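Local coordinates for protein hypoxanthine-guanine phosphoribosyltransferase (PDB 3ACD) that probably catalyses the transfer of a phosphoribosyl group from 5-phospho-alpha-D-ribose 1-diphosphate to hypoxanthine or guanine in purine salvage, at residues Glu102-Thr107 with Ala130-Pro135. Sequence-based numbering, arbitrary orientation.
Sequences EDIVDT and ALLSKP. With IMP (inosinic acid), chain B.
K134 N donates to V105 O at 3.0 Å, the straightest backbone bond of this parallel pair, with an N-H...O angle of 170°. Segment 102-107 is part of the PRPP-binding motif of type I phosphoribosyltransferases; it lines the IMP pocket, to which 130-135 adds K134. V105 N donates to L132 O, and L132 N to D103 O. The bond from L131 N to E102 O is weak. The carboxylate of D103 grips both ribose hydroxyls: IMP O3' donates to OD1 (2.7 Å) and IMP O2' to OD2 (2.9 Å). D103 OD1 also accepts a hydrogen bond from I104 N at 2.6 Å, from above the carboxylate plane, which ties the carboxylate to the backbone of the next residue. An asparagine here would probably leave one ribose hydroxyl, or I104 N, without its acceptor, since an amide nitrogen cannot take a hydrogen bond in place of the lost oxygen. D106 N and T107 N bind the phosphate. K134 bends at CG-CD (chi3 -67°) and brings NZ to the purine, where it donates to IMP O6 and N7; A154 O is a further partner. D106 OD1 makes a long salt bridge to NZ, but its main partner is R137. A water joins D106 OD2 to NZ. I104 packs CG1 on L132 CB, and its CG2 lies against the purine and ribose. I104 CD1 rests on K134 CE at 3.7 Å.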
ATOM      1  N   GLU A 102       0.212  -1.846  11.543  1.00 13.30           N
ATOM      2  CA  GLU A 102      -0.998  -1.067  11.788  1.00 13.02           C
ATOM      3  C   GLU A 102      -0.800   0.422  11.563  1.00 11.89           C
ATOM      4  O   GLU A 102       0.323   0.911  11.591  1.00 12.80           O
ATOM      5  CB  GLU A 102      -1.455  -1.288  13.233  1.00 16.01           C
ATOM      6  CG  GLU A 102      -2.365  -2.479  13.419  1.00 20.70           C
ATOM      7  CD  GLU A 102      -3.793  -2.161  13.046  1.00 20.74           C
ATOM      8  OE1 GLU A 102      -4.001  -1.267  12.200  1.00 20.42           O
ATOM      9  OE2 GLU A 102      -4.706  -2.812  13.593  1.00 27.26           O
ATOM     10  N   ASP A 103      -1.897   1.143  11.347  1.00 11.88           N
ATOM     11  CA  ASP A 103      -1.807   2.582  11.144  1.00 11.80           C
ATOM     12  C   ASP A 103      -1.751   3.303  12.484  1.00 11.96           C
ATOM     13  O   ASP A 103      -0.786   4.012  12.776  1.00 12.10           O
ATOM     14  CB  ASP A 103      -2.982   3.110  10.295  1.00 13.32           C
ATOM     15  CG  ASP A 103      -4.360   2.699  10.828  1.00 16.85           C
ATOM     16  OD1 ASP A 103      -4.458   1.907  11.791  1.00 14.51           O
ATOM     17  OD2 ASP A 103      -5.366   3.179  10.257  1.00 17.13           O
ATOM     18  N   ILE A 104      -2.770   3.099  13.310  1.00 10.86           N
ATOM     19  CA  ILE A 104      -2.821   3.749  14.613  1.00 11.50           C
ATOM     20  C   ILE A 104      -3.575   2.899  15.629  1.00 12.78           C
ATOM     21  O   ILE A 104      -4.618   2.327  15.323  1.00 14.31           O
ATOM     22  CB  ILE A 104      -3.490   5.141  14.499  1.00 10.41           C
ATOM     23  CG1 ILE A 104      -3.572   5.815  15.872  1.00 10.87           C
ATOM     24  CG2 ILE A 104      -4.881   5.002  13.905  1.00 12.10           C
ATOM     25  CD1 ILE A 104      -4.011   7.271  15.785  1.00 11.34           C
ATOM     26  N   VAL A 105      -3.019   2.800  16.832  1.00 12.21           N
ATOM     27  CA  VAL A 105      -3.649   2.038  17.901  1.00 12.51           C
ATOM     28  C   VAL A 105      -4.376   3.053  18.776  1.00 14.50           C
ATOM     29  O   VAL A 105      -3.760   3.955  19.353  1.00 13.52           O
ATOM     30  CB  VAL A 105      -2.602   1.256  18.734  1.00 13.94           C
ATOM     31  CG1 VAL A 105      -3.302   0.426  19.820  1.00 15.33           C
ATOM     32  CG2 VAL A 105      -1.793   0.340  17.813  1.00 12.77           C
ATOM     33  N   ASP A 106      -5.696   2.914  18.841  1.00 13.87           N
ATOM     34  CA  ASP A 106      -6.539   3.818  19.612  1.00 15.72           C
ATOM     35  C   ASP A 106      -6.927   3.126  20.914  1.00 15.71           C
ATOM     36  O   ASP A 106      -6.164   3.169  21.878  1.00 15.39           O
ATOM     37  CB  ASP A 106      -7.772   4.186  18.782  1.00 17.17           C
ATOM     38  CG  ASP A 106      -8.651   5.230  19.449  1.00 19.88           C
ATOM     39  OD1 ASP A 106      -8.194   5.902  20.395  1.00 20.25           O
ATOM     40  OD2 ASP A 106      -9.807   5.388  19.004  1.00 20.91           O
ATOM     41  N   THR A 107      -8.091   2.482  20.946  1.00 15.19           N
ATOM     42  CA  THR A 107      -8.511   1.778  22.159  1.00 15.54           C
ATOM     43  C   THR A 107      -7.736   0.468  22.280  1.00 15.79           C
ATOM     44  O   THR A 107      -7.572  -0.068  23.378  1.00 16.31           O
ATOM     45  CB  THR A 107     -10.025   1.441  22.150  1.00 17.35           C
ATOM     46  OG1 THR A 107     -10.299   0.459  21.142  1.00 16.91           O
ATOM     47  CG2 THR A 107     -10.852   2.692  21.883  1.00 17.69           C
ATOM     48  N   ALA A 130       3.446  -0.056  14.424  1.00 13.18           N
ATOM     49  CA  ALA A 130       2.336   0.875  14.272  1.00 13.13           C
ATOM     50  C   ALA A 130       2.890   2.279  14.093  1.00 13.21           C
ATOM     51  O   ALA A 130       3.822   2.672  14.787  1.00 13.37           O
ATOM     52  CB  ALA A 130       1.435   0.825  15.507  1.00 13.22           C
ATOM     53  N   LEU A 131       2.326   3.037  13.160  1.00 11.44           N
ATOM     54  CA  LEU A 131       2.815   4.393  12.941  1.00 12.98           C
ATOM     55  C   LEU A 131       2.504   5.290  14.135  1.00 12.83           C
ATOM     56  O   LEU A 131       3.364   6.045  14.583  1.00 12.40           O
ATOM     57  CB  LEU A 131       2.191   5.004  11.685  1.00 13.56           C
ATOM     58  CG  LEU A 131       2.687   6.419  11.360  1.00 14.10           C
ATOM     59  CD1 LEU A 131       4.174   6.380  10.984  1.00 14.76           C
ATOM     60  CD2 LEU A 131       1.870   6.993  10.222  1.00 18.56           C
ATOM     61  N   LEU A 132       1.285   5.185  14.660  1.00 12.42           N
ATOM     62  CA  LEU A 132       0.858   6.024  15.776  1.00 13.04           C
ATOM     63  C   LEU A 132       0.158   5.263  16.895  1.00 14.84           C
ATOM     64  O   LEU A 132      -0.290   4.131  16.715  1.00 14.25           O
ATOM     65  CB  LEU A 132      -0.104   7.100  15.269  1.00 14.57           C
ATOM     66  CG  LEU A 132       0.328   7.970  14.086  1.00 16.57           C
ATOM     67  CD1 LEU A 132      -0.888   8.701  13.530  1.00 14.58           C
ATOM     68  CD2 LEU A 132       1.403   8.950  14.525  1.00 17.26           C
ATOM     69  N   SER A 133       0.059   5.910  18.052  1.00 13.48           N
ATOM     70  CA  SER A 133      -0.617   5.331  19.203  1.00 13.66           C
ATOM     71  C   SER A 133      -1.122   6.446  20.110  1.00 15.16           C
ATOM     72  O   SER A 133      -0.395   7.404  20.389  1.00 14.91           O
ATOM     73  CB  SER A 133       0.324   4.420  19.995  1.00 13.75           C
ATOM     74  OG  SER A 133      -0.351   3.875  21.123  1.00 14.08           O
ATOM     75  N   LYS A 134      -2.373   6.316  20.547  1.00 13.55           N
ATOM     76  CA  LYS A 134      -3.018   7.281  21.442  1.00 15.68           C
ATOM     77  C   LYS A 134      -3.304   6.529  22.743  1.00 14.74           C
ATOM     78  O   LYS A 134      -4.445   6.151  23.021  1.00 14.89           O
ATOM     79  CB  LYS A 134      -4.328   7.781  20.818  1.00 17.34           C
ATOM     80  CG  LYS A 134      -4.134   8.540  19.507  1.00 19.55           C
ATOM     81  CD  LYS A 134      -5.438   9.092  18.941  1.00 19.83           C
ATOM     82  CE  LYS A 134      -6.375   7.983  18.480  1.00 22.66           C
ATOM     83  NZ  LYS A 134      -7.583   8.528  17.795  1.00 21.93           N
ATOM     84  N   PRO A 135      -2.263   6.309  23.559  1.00 15.01           N
ATOM     85  CA  PRO A 135      -2.368   5.592  24.831  1.00 15.45           C
ATOM     86  C   PRO A 135      -3.408   6.072  25.842  1.00 16.59           C
ATOM     87  O   PRO A 135      -3.890   5.274  26.645  1.00 17.25           O
ATOM     88  CB  PRO A 135      -0.937   5.644  25.375  1.00 15.47           C
ATOM     89  CG  PRO A 135      -0.405   6.918  24.805  1.00 15.51           C
ATOM     90  CD  PRO A 135      -0.906   6.863  23.385  1.00 16.17           C
TER
HETATM   91  P   IMP B 552      -8.832   0.720  17.882  1.00 19.55           P
HETATM   92  O1P IMP B 552      -9.662   1.557  18.775  1.00 20.53           O
HETATM   93  O2P IMP B 552      -9.461  -0.753  17.800  1.00 19.68           O
HETATM   94  O3P IMP B 552      -7.331   0.645  18.461  1.00 17.37           O
HETATM   95  O5' IMP B 552      -8.813   1.411  16.416  1.00 22.60           O
HETATM   96  C5' IMP B 552      -8.731   0.578  15.262  1.00 23.56           C
HETATM   97  C4' IMP B 552      -8.789   1.405  13.976  1.00 20.89           C
HETATM   98  O4' IMP B 552      -9.496   2.663  14.196  1.00 19.19           O
HETATM   99  C3' IMP B 552      -7.372   1.863  13.558  1.00 20.02           C
HETATM  100  O3' IMP B 552      -6.662   0.831  12.871  1.00 19.20           O
HETATM  101  C2' IMP B 552      -7.715   3.037  12.627  1.00 19.13           C
HETATM  102  O2' IMP B 552      -8.006   2.581  11.301  1.00 23.44           O
HETATM  103  C1' IMP B 552      -8.967   3.646  13.281  1.00 18.72           C
HETATM  104  N9  IMP B 552      -8.589   4.891  13.991  1.00 16.59           N
HETATM  105  C8  IMP B 552      -8.445   5.072  15.347  1.00 17.34           C
HETATM  106  N7  IMP B 552      -8.097   6.306  15.603  1.00 15.90           N
HETATM  107  C5  IMP B 552      -7.989   6.982  14.440  1.00 16.21           C
HETATM  108  C6  IMP B 552      -7.653   8.328  14.078  1.00 16.04           C
HETATM  109  O6  IMP B 552      -7.366   9.151  14.931  1.00 16.21           O
HETATM  110  N1  IMP B 552      -7.651   8.665  12.747  1.00 16.33           N
HETATM  111  C2  IMP B 552      -7.970   7.739  11.777  1.00 15.50           C
HETATM  112  N3  IMP B 552      -8.285   6.502  12.095  1.00 14.36           N
HETATM  113  C4  IMP B 552      -8.306   6.082  13.391  1.00 15.93           C
HETATM  114  O   HOH W   1     -10.374   7.787  17.386  1.00 29.11           O